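Local coordinates for 3-carboxy-cis,cis-muconate cycloisomerase (PDB 1Q5N), which belongs to the largely helical fumarase/aspartase-type lyase superfamily and assembles as a tetramer of identical, elongated chains, at residues L26-V31 against T61-I66; D69-A74 against G79-P84; A374-L379 against H390-A395; D408-V413 against S423-I428. All blocks are in the same frame, centred on the assembly; numbering follows the deposited sequence.

Interaction 1. Residues L26-V31 against T61-I66; sequences LVSYMV and TAIDKI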
# COMPACT_ATOMS: atom_id res chain seq x y z
N LEU A 26 19.79 -18.69 6.72
CA LEU A 26 20.21 -17.33 7.06
C LEU A 26 21.47 -17.39 7.94
O LEU A 26 22.47 -16.73 7.65
CB LEU A 26 19.09 -16.55 7.78
CG LEU A 26 19.56 -15.15 8.27
CD1 LEU A 26 19.92 -14.25 7.09
CD2 LEU A 26 18.51 -14.53 9.15
N VAL A 27 21.42 -18.22 8.99
CA VAL A 27 22.57 -18.38 9.89
C VAL A 27 23.78 -18.97 9.11
O VAL A 27 24.92 -18.63 9.39
CB VAL A 27 22.23 -19.27 11.10
CG1 VAL A 27 23.52 -19.49 11.94
CG2 VAL A 27 21.13 -18.59 11.97
N SER A 28 23.51 -19.82 8.12
CA SER A 28 24.57 -20.38 7.30
C SER A 28 25.30 -19.28 6.57
O SER A 28 26.53 -19.26 6.52
CB SER A 28 23.99 -21.30 6.24
OG SER A 28 24.45 -22.59 6.48
N TYR A 29 24.53 -18.37 5.98
CA TYR A 29 25.11 -17.27 5.22
C TYR A 29 25.86 -16.32 6.15
O TYR A 29 26.87 -15.71 5.76
CB TYR A 29 24.03 -16.50 4.44
CG TYR A 29 23.47 -17.24 3.25
CD1 TYR A 29 24.24 -17.41 2.10
CD2 TYR A 29 22.14 -17.68 3.23
CE1 TYR A 29 23.71 -17.99 0.95
CE2 TYR A 29 21.59 -18.28 2.06
CZ TYR A 29 22.39 -18.42 0.92
OH TYR A 29 21.92 -19.00 -0.24
N MET A 30 25.38 -16.18 7.39
CA MET A 30 26.08 -15.30 8.33
C MET A 30 27.44 -15.91 8.67
O MET A 30 28.46 -15.17 8.79
CB MET A 30 25.26 -15.09 9.62
CG MET A 30 24.02 -14.19 9.37
SD MET A 30 22.90 -14.13 10.80
CE MET A 30 23.75 -12.93 11.68
N VAL A 31 27.46 -17.23 8.83
CA VAL A 31 28.70 -17.94 9.11
C VAL A 31 29.63 -17.68 7.91
O VAL A 31 30.79 -17.29 8.08
CB VAL A 31 28.45 -19.45 9.26
CG1 VAL A 31 29.81 -20.23 9.18
CG2 VAL A 31 27.73 -19.73 10.60
N THR A 61 31.35 -26.72 10.82
CA THR A 61 30.29 -27.42 11.57
C THR A 61 29.55 -26.57 12.59
O THR A 61 28.81 -27.10 13.41
CB THR A 61 30.84 -28.61 12.38
OG1 THR A 61 31.68 -28.12 13.44
CG2 THR A 61 31.58 -29.58 11.46
N ALA A 62 29.76 -25.26 12.56
CA ALA A 62 29.12 -24.39 13.54
C ALA A 62 27.62 -24.48 13.48
O ALA A 62 26.94 -24.42 14.51
CB ALA A 62 29.57 -22.95 13.33
N ILE A 63 27.09 -24.64 12.27
CA ILE A 63 25.66 -24.70 12.07
C ILE A 63 25.03 -25.81 12.89
O ILE A 63 23.94 -25.66 13.40
CB ILE A 63 25.32 -24.92 10.60
CG1 ILE A 63 23.80 -24.80 10.40
CG2 ILE A 63 25.82 -26.28 10.13
CD1 ILE A 63 23.32 -23.36 10.47
N ASP A 64 25.73 -26.93 13.03
CA ASP A 64 25.21 -28.05 13.80
C ASP A 64 25.35 -27.86 15.29
O ASP A 64 24.59 -28.44 16.07
CB ASP A 64 25.88 -29.35 13.38
CG ASP A 64 25.52 -29.70 11.96
OD1 ASP A 64 24.31 -29.91 11.71
OD2 ASP A 64 26.44 -29.75 11.10
N LYS A 65 26.30 -27.02 15.68
CA LYS A 65 26.51 -26.76 17.10
C LYS A 65 25.69 -25.59 17.67
O LYS A 65 25.55 -25.49 18.88
CB LYS A 65 27.98 -26.51 17.37
CG LYS A 65 28.90 -27.67 17.02
CD LYS A 65 30.31 -27.26 17.35
CE LYS A 65 31.34 -28.29 17.00
NZ LYS A 65 32.64 -27.70 17.44
N ILE A 66 25.15 -24.73 16.81
CA ILE A 66 24.37 -23.59 17.24
C ILE A 66 22.97 -23.92 17.82
O ILE A 66 22.22 -24.69 17.25
CB ILE A 66 24.28 -22.59 16.07
CG1 ILE A 66 25.55 -21.74 16.08
CG2 ILE A 66 23.01 -21.77 16.15
CD1 ILE A 66 25.71 -20.95 14.91
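Val27 on helix 23-43 and Ile63 on the short helix 62-65 join two elements of the helical N-terminal part of this lyase-family chain, a worked example of helix packing carried mainly by methyl groups. The backbones come closest at Ser28 and Ile63, whose CA atoms lie 6.5 Å apart. Most of the work falls to one atom, Val27 CG1, which meets a terminal methyl from each of two isoleucines: CD1 of Ile63 at 4.1 Å and CD1 of Ile66 at 4.0 Å. Each isoleucine slants across the valine and offers its terminal CD1 to the CG1 branch. In Ile63 the CB is set beside the opposing helix and does not aim at it; CG1 stands opposite the backbone N (chi1 -173°), and a further turn at chi2 (74°) carries CD1 across to the valine. The same methyl lies 4.2 Å from Ser28 OG, at the more exposed margin. Farther along, Val31 CG2 faces Ala62 CB at a looser 4.6 Å. Ile66 is the first residue to leave helical geometry after helix 62-65, so the exit of that helix still contributes to the packing. Phe68 touches both Val27 and Ile63, extending the apolar patch into helix 68-78, while Leu7 of the second subunit also packs on Val27. The chemistry implies a contact held by dispersion and the exclusion of water: with methyls meeting at ordinary van der Waals separations, shape sets the fit and no directional bond between the two segments fixes the angle.

Interaction 2. Residues D69-A74 against G79-P84; sequences DALATA and GNIAIP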
# COMPACT_ATOMS: atom_id res chain seq x y z
N ASP A 69 17.08 -22.35 19.74
CA ASP A 69 16.12 -21.85 20.72
C ASP A 69 16.77 -20.74 21.52
O ASP A 69 16.15 -19.70 21.82
CB ASP A 69 15.68 -22.97 21.65
CG ASP A 69 14.78 -23.95 20.96
OD1 ASP A 69 13.59 -23.57 20.74
OD2 ASP A 69 15.25 -25.07 20.63
N ALA A 70 18.02 -20.95 21.88
CA ALA A 70 18.75 -19.94 22.62
C ALA A 70 18.79 -18.72 21.70
O ALA A 70 18.50 -17.63 22.12
CB ALA A 70 20.16 -20.44 22.94
N LEU A 71 19.13 -18.93 20.43
CA LEU A 71 19.25 -17.84 19.47
C LEU A 71 17.95 -17.03 19.32
O LEU A 71 17.99 -15.80 19.34
CB LEU A 71 19.70 -18.36 18.09
CG LEU A 71 20.21 -17.26 17.12
CD1 LEU A 71 21.41 -16.60 17.76
CD2 LEU A 71 20.61 -17.83 15.73
N ALA A 72 16.80 -17.70 19.20
CA ALA A 72 15.54 -16.97 19.04
C ALA A 72 15.23 -16.14 20.30
O ALA A 72 14.94 -14.95 20.21
CB ALA A 72 14.39 -17.94 18.72
N THR A 73 15.33 -16.75 21.47
CA THR A 73 15.08 -16.05 22.72
C THR A 73 16.00 -14.84 22.84
O THR A 73 15.55 -13.74 23.17
CB THR A 73 15.33 -17.02 23.95
OG1 THR A 73 14.47 -18.15 23.81
CG2 THR A 73 15.08 -16.33 25.30
N ALA A 74 17.30 -15.04 22.59
CA ALA A 74 18.27 -13.95 22.71
C ALA A 74 17.98 -12.80 21.72
O ALA A 74 18.18 -11.63 22.04
CB ALA A 74 19.69 -14.49 22.50
N GLY A 79 17.43 -7.35 19.84
CA GLY A 79 16.89 -6.51 18.79
C GLY A 79 17.34 -6.91 17.39
O GLY A 79 16.92 -6.27 16.44
N ASN A 80 18.23 -7.90 17.28
CA ASN A 80 18.70 -8.47 16.02
C ASN A 80 19.39 -9.80 16.26
O ASN A 80 19.82 -10.09 17.37
CB ASN A 80 19.59 -7.51 15.19
CG ASN A 80 20.99 -7.37 15.71
OD1 ASN A 80 21.78 -8.33 15.77
ND2 ASN A 80 21.33 -6.14 16.08
N ILE A 81 19.45 -10.61 15.22
CA ILE A 81 20.03 -11.91 15.29
C ILE A 81 21.53 -11.94 15.36
O ILE A 81 22.10 -12.85 15.95
CB ILE A 81 19.64 -12.72 14.05
CG1 ILE A 81 18.12 -12.76 13.95
CG2 ILE A 81 20.18 -14.15 14.14
CD1 ILE A 81 17.67 -13.29 12.59
N ALA A 82 22.19 -10.95 14.76
CA ALA A 82 23.64 -10.99 14.72
C ALA A 82 24.33 -11.00 16.07
O ALA A 82 25.27 -11.76 16.27
CB ALA A 82 24.18 -9.85 13.88
N ILE A 83 23.85 -10.19 17.01
CA ILE A 83 24.47 -10.10 18.33
C ILE A 83 24.58 -11.45 19.07
O ILE A 83 25.66 -11.85 19.45
CB ILE A 83 23.76 -8.99 19.18
CG1 ILE A 83 24.20 -7.61 18.68
CG2 ILE A 83 24.11 -9.10 20.67
CD1 ILE A 83 23.36 -6.47 19.19
N PRO A 84 23.46 -12.17 19.25
CA PRO A 84 23.53 -13.46 19.95
C PRO A 84 24.22 -14.49 19.06
O PRO A 84 24.77 -15.46 19.54
CB PRO A 84 22.07 -13.81 20.17
CG PRO A 84 21.33 -12.50 20.00
CD PRO A 84 22.07 -11.83 18.93
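Ala74 and Pro84 form the tight centre of an alpha-alpha hairpin in which helix 68-78 turns back against the start of helix 82-94. Ala74 CB lies 3.4 Å from Pro84 CB, shorter than a usual carbon contact, and the proline CG is almost as near at 3.6 Å; the small methyl thus abuts the CB-CG edge of the ring. Leu71, a turn earlier, spreads its two branches over separate partners, crossing both at roughly a right angle. Its CD1 reaches Pro84 CB at 3.7 Å, and its CD2 meets Ile81 CG2 at 4.0 Å.

The next shell sets the turn. Gly79, with positive phi (96°), ends helical geometry after helix 68-78. Asn80 then caps the following helix: its OD1 accepts from Ile83 N at 3.0 Å, with an N-H...O angle of 159°, which steadies the backbone directly before Pro84. Gly79 O is also bonded to His325 NE2, tying the turn to helix 323-351.

Around this hairpin, helix 23-43 supplies Val27 against Leu71 and Leu26 against Ile81, helix 110-146 lies against Asn80 and Ala82, and Leu7 and Tyr8 of the second subunit pack on Leu71 and Ile81 respectively.

Interaction 3. Residues A374-L379 against H390-A395; sequences AVMMAL and HVVEAA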
# COMPACT_ATOMS: atom_id res chain seq x y z
N ALA A 374 -14.56 -5.26 -41.19
CA ALA A 374 -13.83 -5.94 -42.25
C ALA A 374 -14.68 -5.80 -43.57
O ALA A 374 -14.13 -5.48 -44.63
CB ALA A 374 -13.65 -7.44 -41.88
N VAL A 375 -16.00 -6.01 -43.49
CA VAL A 375 -16.85 -5.88 -44.69
C VAL A 375 -16.81 -4.45 -45.25
O VAL A 375 -16.79 -4.22 -46.46
CB VAL A 375 -18.34 -6.23 -44.38
CG1 VAL A 375 -19.19 -6.01 -45.63
CG2 VAL A 375 -18.44 -7.68 -43.90
N MET A 376 -16.79 -3.49 -44.35
CA MET A 376 -16.74 -2.12 -44.72
C MET A 376 -15.41 -1.75 -45.45
O MET A 376 -15.43 -0.96 -46.41
CB MET A 376 -16.94 -1.30 -43.47
CG MET A 376 -17.47 0.06 -43.72
SD MET A 376 -16.39 1.14 -42.85
CE MET A 376 -15.08 1.36 -44.17
N MET A 377 -14.28 -2.31 -45.00
CA MET A 377 -12.96 -2.06 -45.64
C MET A 377 -12.91 -2.68 -47.05
O MET A 377 -12.34 -2.10 -47.96
CB MET A 377 -11.81 -2.68 -44.82
CG MET A 377 -11.59 -2.06 -43.47
SD MET A 377 -11.00 -0.39 -43.58
CE MET A 377 -12.38 0.52 -42.91
N ALA A 378 -13.49 -3.88 -47.21
CA ALA A 378 -13.53 -4.54 -48.51
C ALA A 378 -14.37 -3.76 -49.51
O ALA A 378 -14.07 -3.77 -50.70
CB ALA A 378 -14.10 -5.94 -48.37
N LEU A 379 -15.41 -3.07 -49.03
CA LEU A 379 -16.31 -2.28 -49.88
C LEU A 379 -15.85 -0.87 -50.18
O LEU A 379 -16.22 -0.33 -51.22
CB LEU A 379 -17.70 -2.17 -49.26
CG LEU A 379 -18.74 -3.24 -49.57
CD1 LEU A 379 -19.34 -3.06 -50.96
CD2 LEU A 379 -18.08 -4.58 -49.49
N HIS A 390 -22.37 3.25 -44.83
CA HIS A 390 -23.81 3.28 -44.77
C HIS A 390 -24.49 1.98 -45.15
O HIS A 390 -25.54 1.63 -44.60
CB HIS A 390 -24.39 4.42 -45.61
CG HIS A 390 -25.86 4.59 -45.42
ND1 HIS A 390 -26.41 5.12 -44.25
CD2 HIS A 390 -26.91 4.16 -46.15
CE1 HIS A 390 -27.72 4.98 -44.29
NE2 HIS A 390 -28.06 4.40 -45.43
N VAL A 391 -23.94 1.25 -46.10
CA VAL A 391 -24.58 -0.01 -46.45
C VAL A 391 -24.42 -1.08 -45.32
O VAL A 391 -25.34 -1.87 -45.04
CB VAL A 391 -23.99 -0.50 -47.76
CG1 VAL A 391 -24.34 -1.96 -48.01
CG2 VAL A 391 -24.53 0.39 -48.88
N VAL A 392 -23.26 -1.05 -44.65
CA VAL A 392 -22.98 -2.01 -43.60
C VAL A 392 -23.80 -1.74 -42.34
O VAL A 392 -24.33 -2.66 -41.74
CB VAL A 392 -21.45 -2.06 -43.32
CG1 VAL A 392 -21.15 -2.98 -42.14
CG2 VAL A 392 -20.74 -2.60 -44.55
N GLU A 393 -23.93 -0.47 -41.97
CA GLU A 393 -24.73 -0.12 -40.82
C GLU A 393 -26.22 -0.51 -41.02
O GLU A 393 -26.86 -1.01 -40.11
CB GLU A 393 -24.59 1.37 -40.54
CG GLU A 393 -25.58 1.87 -39.52
CD GLU A 393 -25.63 3.40 -39.52
OE1 GLU A 393 -25.36 4.01 -40.61
OE2 GLU A 393 -25.94 3.98 -38.43
N ALA A 394 -26.76 -0.29 -42.21
CA ALA A 394 -28.15 -0.66 -42.45
C ALA A 394 -28.29 -2.20 -42.40
O ALA A 394 -29.30 -2.75 -41.92
CB ALA A 394 -28.61 -0.12 -43.83
N ALA A 395 -27.27 -2.91 -42.90
CA ALA A 395 -27.27 -4.37 -42.88
C ALA A 395 -27.22 -4.92 -41.45
O ALA A 395 -27.83 -5.96 -41.14
CB ALA A 395 -26.10 -4.91 -43.70
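Val392 and Val375 carry the contact between helices 372-383 and 385-402, consecutive helices of the adenylosuccinate lyase C-terminus region that fold back on each other as a helical hairpin. The interactions between the two segments are apolar and of two kinds. Between side chains, Val392 CG2 meets Val375 CG1 at 3.9 Å, the two valines slanting past one another, and it also lies 4.2 Å from Met376 CB. Between side chain and backbone, the same Val392 methyl sits 4.0 Å from Met376 CA, so the branch settles onto the helix surface itself. Val392 CB already points at the other helix, and with CG1 opposite the backbone N (chi1 176°) it is CG2 that is brought onto it. Met376 gives only the root of its side chain, because bends at chi2 and chi3 lead the thioether away from the segment 390-395, where it touches Arg385 and Ala388. The close approach, 6.3 Å between Met376 CA and Val392 CA, fits a contact made by valine methyls and the base of Met376.

Further helices close the cluster: Ile410 of helix 406-410 and Ile428 of helix 422-428 both pack on Val375, Phe429 joins them from a loop, and on helix 372-383 Met377 touches Trp106 of the third subunit.

Interaction 4. Residues D408-V413 against S423-I428; sequences DIISQV and SQLDEI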
# COMPACT_ATOMS: atom_id res chain seq x y z
N ASP A 408 -25.62 -13.48 -44.30
CA ASP A 408 -26.87 -13.71 -44.99
C ASP A 408 -27.50 -12.42 -45.45
O ASP A 408 -28.02 -12.37 -46.56
CB ASP A 408 -27.84 -14.45 -44.09
CG ASP A 408 -27.30 -15.82 -43.69
OD1 ASP A 408 -26.41 -16.34 -44.45
OD2 ASP A 408 -27.78 -16.36 -42.65
N ILE A 409 -27.42 -11.36 -44.65
CA ILE A 409 -28.03 -10.10 -45.03
C ILE A 409 -27.21 -9.35 -46.07
O ILE A 409 -27.71 -8.88 -47.08
CB ILE A 409 -28.22 -9.17 -43.80
CG1 ILE A 409 -29.16 -9.82 -42.80
CG2 ILE A 409 -28.66 -7.79 -44.24
CD1 ILE A 409 -30.46 -10.30 -43.35
N ILE A 410 -25.92 -9.23 -45.84
CA ILE A 410 -25.12 -8.48 -46.77
C ILE A 410 -25.09 -9.12 -48.15
O ILE A 410 -25.06 -8.40 -49.15
CB ILE A 410 -23.70 -8.24 -46.19
CG1 ILE A 410 -23.42 -6.75 -46.19
CG2 ILE A 410 -22.63 -8.92 -47.01
CD1 ILE A 410 -22.97 -6.26 -44.88
N SER A 411 -25.13 -10.45 -48.22
CA SER A 411 -25.06 -11.14 -49.52
C SER A 411 -26.26 -10.90 -50.44
O SER A 411 -26.18 -11.15 -51.65
CB SER A 411 -24.85 -12.66 -49.34
OG SER A 411 -26.03 -13.23 -48.81
N GLN A 412 -27.38 -10.45 -49.89
CA GLN A 412 -28.53 -10.18 -50.74
C GLN A 412 -28.74 -8.68 -51.00
O GLN A 412 -29.78 -8.28 -51.50
CB GLN A 412 -29.79 -10.89 -50.20
CG GLN A 412 -30.44 -10.33 -48.94
CD GLN A 412 -31.17 -11.42 -48.09
OE1 GLN A 412 -31.93 -11.12 -47.15
NE2 GLN A 412 -30.91 -12.69 -48.43
N VAL A 413 -27.74 -7.86 -50.69
CA VAL A 413 -27.78 -6.41 -50.92
C VAL A 413 -27.23 -6.15 -52.33
O VAL A 413 -26.10 -6.53 -52.63
CB VAL A 413 -26.89 -5.66 -49.91
CG1 VAL A 413 -26.76 -4.20 -50.31
CG2 VAL A 413 -27.48 -5.76 -48.54
N SER A 423 -18.21 -16.60 -53.35
CA SER A 423 -16.97 -17.07 -52.80
C SER A 423 -16.11 -15.94 -52.23
O SER A 423 -15.47 -16.13 -51.19
CB SER A 423 -16.19 -17.90 -53.83
OG SER A 423 -15.45 -17.08 -54.71
N GLN A 424 -16.09 -14.76 -52.87
CA GLN A 424 -15.31 -13.62 -52.34
C GLN A 424 -15.93 -13.11 -51.01
O GLN A 424 -15.22 -12.59 -50.14
CB GLN A 424 -15.28 -12.47 -53.34
CG GLN A 424 -14.42 -12.69 -54.58
CD GLN A 424 -14.73 -11.65 -55.67
OE1 GLN A 424 -15.90 -11.40 -56.00
NE2 GLN A 424 -13.69 -11.05 -56.23
N LEU A 425 -17.24 -13.24 -50.88
CA LEU A 425 -17.92 -12.85 -49.67
C LEU A 425 -17.55 -13.81 -48.54
O LEU A 425 -17.37 -13.38 -47.40
CB LEU A 425 -19.44 -12.87 -49.85
CG LEU A 425 -20.06 -11.56 -50.31
CD1 LEU A 425 -21.57 -11.63 -50.07
CD2 LEU A 425 -19.47 -10.39 -49.55
N ASP A 426 -17.46 -15.11 -48.83
CA ASP A 426 -17.10 -16.05 -47.78
C ASP A 426 -15.68 -15.75 -47.28
O ASP A 426 -15.39 -15.96 -46.11
CB ASP A 426 -17.18 -17.51 -48.25
CG ASP A 426 -18.61 -17.96 -48.53
OD1 ASP A 426 -19.57 -17.43 -47.91
OD2 ASP A 426 -18.78 -18.87 -49.38
N GLU A 427 -14.82 -15.25 -48.15
CA GLU A 427 -13.45 -14.94 -47.75
C GLU A 427 -13.40 -13.69 -46.88
O GLU A 427 -12.69 -13.64 -45.89
CB GLU A 427 -12.54 -14.77 -48.97
CG GLU A 427 -12.22 -16.08 -49.68
CD GLU A 427 -11.39 -17.06 -48.83
OE1 GLU A 427 -11.93 -17.77 -47.93
OE2 GLU A 427 -10.16 -17.10 -49.06
N ILE A 428 -14.17 -12.69 -47.27
CA ILE A 428 -14.25 -11.47 -46.51
C ILE A 428 -14.76 -11.75 -45.07
O ILE A 428 -14.31 -11.14 -44.13
CB ILE A 428 -15.13 -10.45 -47.28
CG1 ILE A 428 -14.23 -9.76 -48.32
CG2 ILE A 428 -15.74 -9.41 -46.35
CD1 ILE A 428 -14.96 -9.35 -49.59
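Leu425 and Ser411 meet where helix 422-428 faces the type I beta turn running from Ile410 to Val413, within the small helical C-terminal region of this lyase-family chain. The tight part depends on a single methyl. Leu425 CD1 approaches Ser411 CB at 3.5 Å and Ser411 CA at 3.6 Å, pressing on the turn's backbone as much as on its side chain. Behind it, Ile410 CG2 lies 4.2 Å from Leu425 CD1 and 4.3 Å from Leu425 CD2, so the isoleucine methyl is near both tips of the leucine fork. This inner side continues into the neighbouring helices: Ile410 also packs on Val375 and Ala395, and Ile428, on the next turn after Leu425, reaches Val375 and Ala378.

The outer side, toward Asp426, is looser, more open and polar. Ser411 turns its hydroxyl away from the leucine, with OG lodged between the backbone N and the carbonyl carbon (chi1 70°), and directs it toward the chain before the turn. Asp426, adjacent to Leu425, makes a salt bridge through OD1 to Lys407 NZ, a second tie between helix 422-428 and helix 406-410 that accompanies the apolar one. The contrast is that of a small helical region in which Leu425, backed by Ile410, does the packing while one salt bridge lies at its margin. The turn that receives that leucine is closed by its own backbone, Val413 N donating to Ile410 O at 3.1 Å.

How the interactions relate
The four contacts form two clusters at opposite ends of the elongated chain, interactions 1 and 3 having centres about 75 Å apart. Interactions 1 and 2 share a core in which Val27 CG2 touches Leu71 CD2 at 3.9 Å, and both also meet the second subunit. Interactions 3 and 4 are joined by Ala395 CB and Ile410 CD1, 3.6 Å apart; there, only the former reaches another chain, the third subunit. Interactions 2, 3 and 4 are buried, whereas interaction 1 is partly so. Packing is apolar in each case, but interaction 2 adds a helix cap at its turn and interaction 4 a salt bridge at its margin.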